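Sugar isomerase (Sinorhizobium meliloti, PDB 3QC0) binds zinc in a TIM barrel of the xylose isomerase-like family and probably interconverts sugar isomers. Local coordinates at residues Q160-C165 / I191-K196; G231-R234 / G240-G243; I45-A50 / V89-E94. All coordinates share one frame; numbering follows the deposited sequence. Where two conformers were deposited one is given.

Contact 1 of 3, residues Q160-C165 / I191-K196; sequences QALDIC and IARAGK
L162 and A194 are the nearest CA pair between segments 160-165 and 191-196, two helical pieces whose axes run 10.5 Å apart and only 19° from parallel. With no backbone bond between them, side chains do the joining. L162 points toward the other helix and straddles A194 with its isopropyl fork: CD2 sits 3.9 Å from A194 CB, and CD1 comes to 3.8 Å from A194 N. R193 travels the other way. Its CG is anti to the backbone N (chi1 -179°) and the chain stays extended to NE, long enough to span the groove and lay the guanidinium over L162. L162 CB stands 3.6 Å from R193 NH1, above the centre of one guanidinium face.

Beyond the leucine, the edge of that group finds D163. R193 NH2 gives a 2.7 Å salt-bridge hydrogen bond to D163 OD1, taken on the anti lone pair, while NH1 adds a weak, bent one to the same oxygen. Carboxylate and guanidinium are turned well away from coplanar, so this is no flat two-oxygen pairing. E166 offers NH2 a second carboxylate, and G159 O and Q190 take up NH1, which should fix the group's rotation. Inward, L162 rests on V174 of strand 172-177. Such near-parallel packing of the helices before and after one barrel strand is characteristic of the outer layer of a TIM barrel.

Contact 2 of 3, residues G231-R234 / G240-G243; sequences GIRR and GFHG
R233 reaches from helix 229-238 to the loop that follows it, and its guanidinium hooks the carbonyl of G243. This is the tight part of the contact, for both terminal nitrogens turn to that one oxygen: R233 NH2 to G243 O is 2.8 Å, and R233 NH1 to G243 O is a weaker, more bent bond of 3.0 Å. The donor NH2 stands somewhat out of the carbonyl plane. The side chain leaves the helix with CG anti to the backbone N, then bends at chi2 (67°), and that bend swings the head round to the loop. NE also forms a salt bridge with E237 and NH1 bonds H203, so this buried guanidinium has three partners. The backbone of H242 closes in as well, H242 C lying 3.5 Å from R233 NH2.

F241 stands edge-on beside the grip, R233 NH1 lying 4.0 Å from F241 CD2, and the two planes are 75° apart. One ring face carries G243 N, 3.5 Å above it, and a CB on G243 would run into F241 CZ. F241 also leans on I200 and H203 of strand 200-205.

The loop itself is the helix-to-strand link of a TIM barrel, leading into strand 245-247, the eighth in order. It starts at G240, whose positive phi (104°) closes helix 229-238 in a Schellman motif.

The loose side is the imidazole of H242. This residue is exposed, its CB pointing away from the helix, and the ring stays apart, ND1 5.3 Å from R233 NH2, and rests against E237.

Contact 3 of 3, residues I45-A50 / V89-E94; sequences IGLGEA and VDEAAE
L47 lays its isobutyl group against E94, at the point where the first turn of helix 47-57 meets the last turn of helix 75-94. Starting at CB, which points toward helix 75-94, the chain runs out with CG anti to the backbone N (chi1 -178°), and that extension carries the branch across the gap. CG is the first atom to touch, 3.8 Å from E94 CG. From there the fork divides the work: CD1 presses on the same methylene and also comes to 4.0 Å from the backbone oxygen E91 O, while CD2 settles 4.1 Å from E94 CB and reaches E91 CG at 4.3 Å. The contact is entirely van der Waals, a branched hydrocarbon set on the aliphatic stems of two glutamates. In the conformer described, E94 bends at chi2, which makes CG an elbow facing the leucine; a second conformer was deposited, so the fit of the E94 stem is less certain.

These helices lie on the outside of the TIM barrel, one leading into strand 60-68 and the other following it. G46, with a phi of 107°, separates helix 39-45 from helix 47-57 and is the N-cap of the second; A50 N bonds back to G46 O.

Cutting L47 back to an alanine here would probably open a gap beside the E94 methylenes and cost V42 and L95 their contact with the branch. The acid ends look to other partners: E91 pairs with R39, and E94 forms a salt bridge with R55, which lies on the same helix as L47.

Contacts 1 and 2 are neighbours along the barrel wall, their centres 14 Å apart, and they touch directly: I191 CD1 of contact 1 packs 4.3 Å from I232 CG2 of contact 2. Contact 3 stands apart, its centre 29 Å from each of the others and its nearest atoms about 15 Å away. All three belong to one barrel, whose zinc is held by E142, D177, H204 and E248. Contact 2 comes within about 12 Å of the metal, measured from the F241 side chain, which is about 8 Å from that of H204; in contact 1, L162 is about 11 Å from E142, side chain to side chain. Contact 3 lies away from the zinc site.

Contact 1 of 3, residues Q160-C165 / I191-K196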
ATOM      1  N   GLN A 160       8.415   6.018  -8.834  1.00 13.52           N
ATOM      2  CA  GLN A 160       7.570   6.997  -9.448  1.00 13.10           C
ATOM      3  C   GLN A 160       8.032   8.396  -9.039  1.00 13.05           C
ATOM      4  O   GLN A 160       8.065   9.302  -9.867  1.00 13.53           O
ATOM      5  CB  GLN A 160       6.123   6.741  -9.036  1.00 12.58           C
ATOM      6  CG  GLN A 160       5.142   7.786  -9.531  1.00 13.65           C
ATOM      7  CD  GLN A 160       3.816   7.748  -8.782  1.00 12.13           C
ATOM      8  OE1 GLN A 160       3.727   7.121  -7.726  1.00 14.20           O
ATOM      9  NE2 GLN A 160       2.814   8.469  -9.297  1.00 14.68           N
ATOM     10  N   ALA A 161       8.312   8.598  -7.747  1.00 12.47           N
ATOM     11  CA  ALA A 161       8.803   9.907  -7.287  1.00 11.62           C
ATOM     12  C   ALA A 161      10.052  10.317  -8.046  1.00 12.72           C
ATOM     13  O   ALA A 161      10.223  11.481  -8.457  1.00 13.77           O
ATOM     14  CB  ALA A 161       9.041   9.905  -5.771  1.00 13.55           C
ATOM     15  N   LEU A 162      10.963   9.366  -8.184  1.00 13.24           N
ATOM     16  CA  LEU A 162      12.203   9.640  -8.930  1.00 14.34           C
ATOM     17  C   LEU A 162      11.954   9.907 -10.416  1.00 15.30           C
ATOM     18  O   LEU A 162      12.624  10.747 -11.018  1.00 16.64           O
ATOM     19  CB  LEU A 162      13.211   8.509  -8.708  1.00 14.95           C
ATOM     20  CG  LEU A 162      13.718   8.362  -7.260  1.00 14.81           C
ATOM     21  CD1 LEU A 162      14.509   7.053  -7.068  1.00 15.57           C
ATOM     22  CD2 LEU A 162      14.595   9.596  -6.858  1.00 15.25           C
ATOM     23  N   ASP A 163      11.005   9.211 -11.026  1.00 15.28           N
ATOM     24  CA  ASP A 163      10.595   9.504 -12.403  1.00 16.17           C
ATOM     25  C   ASP A 163      10.160  10.963 -12.541  1.00 17.22           C
ATOM     26  O   ASP A 163      10.519  11.651 -13.509  1.00 18.42           O
ATOM     27  CB  ASP A 163       9.445   8.614 -12.861  1.00 16.54           C
ATOM     28  CG  ASP A 163       9.864   7.174 -13.134  1.00 18.61           C
ATOM     29  OD1 ASP A 163      11.071   6.816 -13.164  1.00 20.00           O
ATOM     30  OD2 ASP A 163       8.908   6.358 -13.300  1.00 20.07           O
ATOM     31  N   ILE A 164       9.420  11.463 -11.556  1.00 16.94           N
ATOM     32  CA  ILE A 164       8.990  12.838 -11.605  1.00 18.29           C
ATOM     33  C   ILE A 164      10.194  13.769 -11.446  1.00 18.52           C
ATOM     34  O   ILE A 164      10.259  14.770 -12.139  1.00 19.50           O
ATOM     35  CB  ILE A 164       7.918  13.133 -10.519  1.00 17.86           C
ATOM     36  CG1 ILE A 164       6.663  12.261 -10.744  1.00 17.35           C
ATOM     37  CG2 ILE A 164       7.605  14.652 -10.425  1.00 18.15           C
ATOM     38  CD1 ILE A 164       5.663  12.253  -9.579  1.00 19.65           C
ATOM     39  N   CYS A 165      11.110  13.457 -10.529  1.00 17.64           N
ATOM     40  CA  CYS A 165      12.344  14.242 -10.327  1.00 19.05           C
ATOM     41  C   CYS A 165      13.102  14.318 -11.624  1.00 21.00           C
ATOM     42  O   CYS A 165      13.596  15.382 -11.987  1.00 23.08           O
ATOM     43  CB  CYS A 165      13.200  13.668  -9.219  1.00 17.66           C
ATOM     44  SG  CYS A 165      12.545  13.857  -7.580  1.00 18.15           S
ATOM     45  N   ILE A 191      16.578   3.178  -3.971  1.00 15.37           N
ATOM     46  CA  ILE A 191      17.456   3.976  -3.096  1.00 16.13           C
ATOM     47  C   ILE A 191      18.782   4.249  -3.804  1.00 17.25           C
ATOM     48  O   ILE A 191      19.284   5.386  -3.786  1.00 18.01           O
ATOM     49  CB  ILE A 191      17.689   3.313  -1.753  1.00 16.89           C
ATOM     50  CG1 ILE A 191      16.401   3.317  -0.918  1.00 15.58           C
ATOM     51  CG2 ILE A 191      18.776   4.034  -0.925  1.00 16.00           C
ATOM     52  CD1 ILE A 191      16.490   2.502   0.398  1.00 17.33           C
ATOM     53  N   ALA A 192      19.365   3.223  -4.409  1.00 17.91           N
ATOM     54  CA  ALA A 192      20.628   3.379  -5.152  1.00 18.86           C
ATOM     55  C   ALA A 192      20.457   4.367  -6.284  1.00 19.02           C
ATOM     56  O   ALA A 192      21.311   5.235  -6.493  1.00 20.82           O
ATOM     57  CB  ALA A 192      21.114   2.028  -5.663  1.00 19.27           C
ATOM     58  N   ARG A 193      19.340   4.277  -7.003  1.00 18.71           N
ATOM     59  CA  ARG A 193      18.987   5.209  -8.078  1.00 18.62           C
ATOM     60  C   ARG A 193      18.879   6.651  -7.576  1.00 17.95           C
ATOM     61  O   ARG A 193      19.454   7.573  -8.197  1.00 19.94           O
ATOM     62  CB  ARG A 193      17.678   4.802  -8.746  1.00 18.37           C
ATOM     63  CG  ARG A 193      17.242   5.686  -9.892  1.00 19.43           C
ATOM     64  CD  ARG A 193      15.909   5.231 -10.405  1.00 18.55           C
ATOM     65  NE  ARG A 193      15.318   6.175 -11.302  1.00 19.15           N
ATOM     66  CZ  ARG A 193      14.026   6.395 -11.484  1.00 17.61           C
ATOM     67  NH1 ARG A 193      13.117   5.667 -10.837  1.00 18.22           N
ATOM     68  NH2 ARG A 193      13.647   7.306 -12.364  1.00 17.62           N
ATOM     69  N   ALA A 194      18.202   6.847  -6.444  1.00 17.54           N
ATOM     70  CA  ALA A 194      18.055   8.160  -5.820  1.00 17.74           C
ATOM     71  C   ALA A 194      19.432   8.764  -5.533  1.00 19.42           C
ATOM     72  O   ALA A 194      19.641   9.980  -5.706  1.00 19.64           O
ATOM     73  CB  ALA A 194      17.251   8.070  -4.525  1.00 17.71           C
ATOM     74  N   GLY A 195      20.340   7.920  -5.052  1.00 20.74           N
ATOM     75  CA  GLY A 195      21.690   8.372  -4.718  1.00 22.17           C
ATOM     76  C   GLY A 195      22.421   8.815  -5.967  1.00 22.70           C
ATOM     77  O   GLY A 195      23.118   9.859  -5.958  1.00 23.32           O
ATOM     78  N   LYS A 196      22.319   8.045  -7.043  1.00 22.67           N
ATOM     79  CA  LYS A 196      22.963   8.428  -8.320  1.00 23.96           C
ATOM     80  C   LYS A 196      22.433   9.747  -8.888  1.00 23.21           C
ATOM     81  O   LYS A 196      23.165  10.523  -9.519  1.00 23.79           O
ATOM     82  CB  LYS A 196      22.795   7.356  -9.402  1.00 24.70           C
ATOM     83  CG  LYS A 196      23.481   6.021  -9.101  1.00 28.40           C
ATOM     84  CD  LYS A 196      23.076   5.015 -10.198  1.00 35.39           C
ATOM     85  CE  LYS A 196      23.433   3.586  -9.887  1.00 38.54           C
ATOM     86  NZ  LYS A 196      23.152   2.745 -11.109  1.00 40.02           N
TER

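Contact 2 of 3, residues G231-R234 / G240-G243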
ATOM      1  N   GLY A 231      19.012  -1.732   7.849  1.00 21.09           N
ATOM      2  CA  GLY A 231      19.288  -2.004   6.446  1.00 19.99           C
ATOM      3  C   GLY A 231      18.954  -0.855   5.496  1.00 20.18           C
ATOM      4  O   GLY A 231      19.713  -0.526   4.590  1.00 19.53           O
ATOM      5  N   ILE A 232      17.801  -0.240   5.698  1.00 18.18           N
ATOM      6  CA  ILE A 232      17.405   0.888   4.885  1.00 17.08           C
ATOM      7  C   ILE A 232      18.439   2.030   5.077  1.00 18.32           C
ATOM      8  O   ILE A 232      18.889   2.635   4.100  1.00 19.64           O
ATOM      9  CB  ILE A 232      15.970   1.359   5.212  1.00 16.56           C
ATOM     10  CG1 ILE A 232      14.930   0.295   4.754  1.00 16.41           C
ATOM     11  CG2 ILE A 232      15.674   2.735   4.592  1.00 17.83           C
ATOM     12  CD1 ILE A 232      13.493   0.608   5.171  1.00 17.12           C
ATOM     13  N   ARG A 233      18.797   2.316   6.330  1.00 18.35           N
ATOM     14  CA  ARG A 233      19.730   3.427   6.607  1.00 19.10           C
ATOM     15  C   ARG A 233      21.074   3.136   5.982  1.00 20.05           C
ATOM     16  O   ARG A 233      21.689   4.060   5.453  1.00 21.95           O
ATOM     17  CB  ARG A 233      19.878   3.698   8.079  1.00 19.21           C
ATOM     18  CG  ARG A 233      20.880   4.831   8.394  1.00 20.54           C
ATOM     19  CD  ARG A 233      20.402   6.195   7.921  1.00 20.93           C
ATOM     20  NE  ARG A 233      21.453   7.215   8.097  1.00 20.69           N
ATOM     21  CZ  ARG A 233      21.285   8.507   7.842  1.00 23.72           C
ATOM     22  NH1 ARG A 233      20.116   8.979   7.414  1.00 22.60           N
ATOM     23  NH2 ARG A 233      22.310   9.348   8.006  1.00 25.20           N
ATOM     24  N   ARG A 234      21.544   1.892   6.058  1.00 21.35           N
ATOM     25  CA  ARG A 234      22.826   1.546   5.431  1.00 23.15           C
ATOM     26  C   ARG A 234      22.777   1.794   3.931  1.00 21.92           C
ATOM     27  O   ARG A 234      23.732   2.294   3.319  1.00 23.40           O
ATOM     28  CB  ARG A 234      23.243   0.086   5.706  1.00 25.30           C
ATOM     29  CG  ARG A 234      23.675  -0.202   7.138  1.00 32.56           C
ATOM     30  CD  ARG A 234      24.358  -1.600   7.252  1.00 40.25           C
ATOM     31  NE  ARG A 234      23.749  -2.576   6.320  1.00 46.86           N
ATOM     32  CZ  ARG A 234      22.802  -3.485   6.617  1.00 48.79           C
ATOM     33  NH1 ARG A 234      22.326  -3.631   7.854  1.00 49.95           N
ATOM     34  NH2 ARG A 234      22.336  -4.278   5.657  1.00 49.53           N
ATOM     35  N   GLY A 240      24.771   7.934  -0.497  1.00 25.68           N
ATOM     36  CA  GLY A 240      25.384   9.256  -0.342  1.00 26.20           C
ATOM     37  C   GLY A 240      24.638  10.265   0.518  1.00 25.51           C
ATOM     38  O   GLY A 240      25.008  11.431   0.589  1.00 26.42           O
ATOM     39  N   PHE A 241      23.564   9.851   1.176  1.00 23.41           N
ATOM     40  CA  PHE A 241      22.867  10.716   2.104  1.00 23.17           C
ATOM     41  C   PHE A 241      23.235  10.393   3.565  1.00 24.69           C
ATOM     42  O   PHE A 241      23.006   9.280   4.067  1.00 22.09           O
ATOM     43  CB  PHE A 241      21.340  10.602   1.921  1.00 22.08           C
ATOM     44  CG  PHE A 241      20.570  11.541   2.790  1.00 20.61           C
ATOM     45  CD1 PHE A 241      20.431  12.867   2.423  1.00 23.28           C
ATOM     46  CD2 PHE A 241      20.019  11.119   3.988  1.00 19.62           C
ATOM     47  CE1 PHE A 241      19.712  13.757   3.220  1.00 22.40           C
ATOM     48  CE2 PHE A 241      19.298  12.022   4.816  1.00 21.67           C
ATOM     49  CZ  PHE A 241      19.168  13.340   4.410  1.00 23.52           C
ATOM     50  N   HIS A 242      23.779  11.396   4.254  1.00 26.09           N
ATOM     51  CA  HIS A 242      24.245  11.266   5.624  1.00 27.83           C
ATOM     52  C   HIS A 242      23.548  12.239   6.575  1.00 28.00           C
ATOM     53  O   HIS A 242      24.000  12.435   7.718  1.00 29.91           O
ATOM     54  CB  HIS A 242      25.777  11.452   5.652  1.00 29.28           C
ATOM     55  CG  HIS A 242      26.501  10.444   4.806  1.00 30.13           C
ATOM     56  ND1 HIS A 242      26.781   9.163   5.241  1.00 32.50           N
ATOM     57  CD2 HIS A 242      26.943  10.515   3.528  1.00 31.56           C
ATOM     58  CE1 HIS A 242      27.372   8.494   4.265  1.00 32.28           C
ATOM     59  NE2 HIS A 242      27.473   9.290   3.213  1.00 32.89           N
ATOM     60  N   GLY A 243      22.439  12.823   6.118  1.00 26.74           N
ATOM     61  CA  GLY A 243      21.632  13.723   6.943  1.00 26.60           C
ATOM     62  C   GLY A 243      20.942  13.034   8.104  1.00 25.54           C
ATOM     63  O   GLY A 243      20.918  11.775   8.206  1.00 26.13           O
TER

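Contact 3 of 3, residues I45-A50 / V89-E94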
ATOM      1  N   ILE A  45       2.049  29.646  16.627  1.00 30.66           N
ATOM      2  CA  ILE A  45       3.039  30.477  17.354  1.00 31.47           C
ATOM      3  C   ILE A  45       3.352  31.790  16.619  1.00 31.22           C
ATOM      4  O   ILE A  45       3.609  32.834  17.254  1.00 31.90           O
ATOM      5  CB  ILE A  45       4.359  29.693  17.696  1.00 31.39           C
ATOM      6  CG1 ILE A  45       5.167  30.425  18.780  1.00 33.74           C
ATOM      7  CG2 ILE A  45       5.273  29.467  16.500  1.00 28.92           C
ATOM      8  CD1 ILE A  45       6.376  29.664  19.245  1.00 33.73           C
ATOM      9  N   GLY A  46       3.308  31.732  15.290  1.00 30.32           N
ATOM     10  CA  GLY A  46       3.638  32.818  14.405  1.00 29.01           C
ATOM     11  C   GLY A  46       4.967  32.577  13.722  1.00 28.31           C
ATOM     12  O   GLY A  46       5.943  32.215  14.350  1.00 27.07           O
ATOM     13  N   LEU A  47       4.995  32.745  12.401  1.00 27.60           N
ATOM     14  CA  LEU A  47       6.209  32.492  11.639  1.00 27.69           C
ATOM     15  C   LEU A  47       7.410  33.268  12.129  1.00 28.66           C
ATOM     16  O   LEU A  47       8.512  32.734  12.179  1.00 28.21           O
ATOM     17  CB  LEU A  47       5.978  32.791  10.147  1.00 26.49           C
ATOM     18  CG  LEU A  47       7.138  32.547   9.176  1.00 26.34           C
ATOM     19  CD1 LEU A  47       7.550  31.059   9.174  1.00 23.98           C
ATOM     20  CD2 LEU A  47       6.764  32.994   7.755  1.00 24.40           C
ATOM     21  N   GLY A  48       7.214  34.533  12.529  1.00 30.24           N
ATOM     22  CA  GLY A  48       8.345  35.326  12.982  1.00 31.83           C
ATOM     23  C   GLY A  48       8.958  34.805  14.264  1.00 31.62           C
ATOM     24  O   GLY A  48      10.180  34.706  14.391  1.00 31.25           O
ATOM     25  N   GLU A  49       8.110  34.441  15.217  1.00 31.78           N
ATOM     26  CA  GLU A  49       8.587  33.874  16.470  1.00 32.61           C
ATOM     27  C   GLU A  49       9.216  32.510  16.227  1.00 30.87           C
ATOM     28  O   GLU A  49      10.261  32.190  16.790  1.00 30.11           O
ATOM     29  CB  GLU A  49       7.445  33.786  17.495  1.00 33.51           C
ATOM     30  CG  GLU A  49       7.816  33.204  18.832  1.00 35.32           C
ATOM     31  CD  GLU A  49       8.901  33.975  19.601  1.00 38.44           C
ATOM     32  OE1 GLU A  49       9.234  35.123  19.237  1.00 38.70           O
ATOM     33  OE2 GLU A  49       9.446  33.393  20.555  1.00 38.81           O
ATOM     34  N   ALA A  50       8.607  31.707  15.356  1.00 29.50           N
ATOM     35  CA  ALA A  50       9.207  30.432  15.076  1.00 28.09           C
ATOM     36  C   ALA A  50      10.617  30.606  14.523  1.00 27.48           C
ATOM     37  O   ALA A  50      11.512  29.909  14.913  1.00 26.79           O
ATOM     38  CB  ALA A  50       8.301  29.592  14.085  1.00 26.66           C
ATOM     39  N   VAL A  89       6.690  27.513   0.558  1.00 13.31           N
ATOM     40  CA  VAL A  89       8.082  27.766   0.227  1.00 14.22           C
ATOM     41  C   VAL A  89       8.579  28.981   0.991  1.00 14.21           C
ATOM     42  O   VAL A  89       9.657  28.919   1.536  1.00 15.09           O
ATOM     43  CB  VAL A  89       8.271  27.988  -1.275  1.00 13.42           C
ATOM     44  CG1 VAL A  89       9.648  28.641  -1.594  1.00 15.03           C
ATOM     45  CG2 VAL A  89       8.125  26.631  -2.037  1.00 13.80           C
ATOM     46  N   ASP A  90       7.780  30.044   1.039  1.00 15.14           N
ATOM     47  CA  ASP A  90       8.190  31.257   1.758  1.00 15.78           C
ATOM     48  C   ASP A  90       8.432  30.957   3.258  1.00 16.70           C
ATOM     49  O   ASP A  90       9.371  31.464   3.880  1.00 17.13           O
ATOM     50  CB  ASP A  90       7.163  32.366   1.588  1.00 16.25           C
ATOM     51  CG  ASP A  90       7.047  32.871   0.173  1.00 16.83           C
ATOM     52  OD1 ASP A  90       7.866  32.509  -0.731  1.00 17.82           O
ATOM     53  OD2 ASP A  90       6.107  33.660  -0.053  1.00 20.62           O
ATOM     54  N   GLU A  91       7.542  30.164   3.846  1.00 15.99           N
ATOM     55  CA  GLU A  91       7.658  29.719   5.220  1.00 17.29           C
ATOM     56  C   GLU A  91       8.940  28.907   5.422  1.00 16.68           C
ATOM     57  O   GLU A  91       9.710  29.156   6.357  1.00 19.56           O
ATOM     58  CB  GLU A  91       6.415  28.929   5.635  1.00 16.90           C
ATOM     59  CG  GLU A  91       5.115  29.716   5.580  1.00 18.19           C
ATOM     60  CD  GLU A  91       3.863  28.861   5.567  1.00 21.69           C
ATOM     61  OE1 GLU A  91       3.943  27.711   6.040  1.00 20.81           O
ATOM     62  OE2 GLU A  91       2.808  29.355   5.058  1.00 24.30           O
ATOM     63  N   ALA A  92       9.181  27.932   4.548  1.00 17.03           N
ATOM     64  CA  ALA A  92      10.370  27.124   4.628  1.00 17.31           C
ATOM     65  C   ALA A  92      11.628  27.969   4.557  1.00 18.59           C
ATOM     66  O   ALA A  92      12.595  27.709   5.273  1.00 19.87           O
ATOM     67  CB  ALA A  92      10.390  26.008   3.506  1.00 16.74           C
ATOM     68  N   ALA A  93      11.623  28.932   3.650  1.00 18.52           N
ATOM     69  CA  ALA A  93      12.788  29.833   3.468  1.00 19.73           C
ATOM     70  C   ALA A  93      13.037  30.632   4.738  1.00 20.95           C
ATOM     71  O   ALA A  93      14.176  30.705   5.188  1.00 22.54           O
ATOM     72  CB  ALA A  93      12.552  30.739   2.288  1.00 18.93           C
ATOM     73  N   GLU A  94      11.982  31.170   5.331  1.00 21.55           N
ATOM     74  CA  GLU A  94      12.110  31.960   6.574  0.54 22.64           C
ATOM     75  C   GLU A  94      12.724  31.134   7.696  1.00 23.43           C
ATOM     76  O   GLU A  94      13.533  31.624   8.505  1.00 24.39           O
ATOM     77  CB  GLU A  94      10.754  32.481   7.021  0.54 23.55           C
ATOM     78  CG  GLU A  94      10.763  33.199   8.385  0.54 25.63           C
ATOM     79  CD  GLU A  94      11.682  34.429   8.404  0.54 28.66           C
ATOM     80  OE1 GLU A  94      11.776  35.128   7.385  0.54 28.25           O
ATOM     81  OE2 GLU A  94      12.306  34.676   9.450  0.54 30.53           O
TER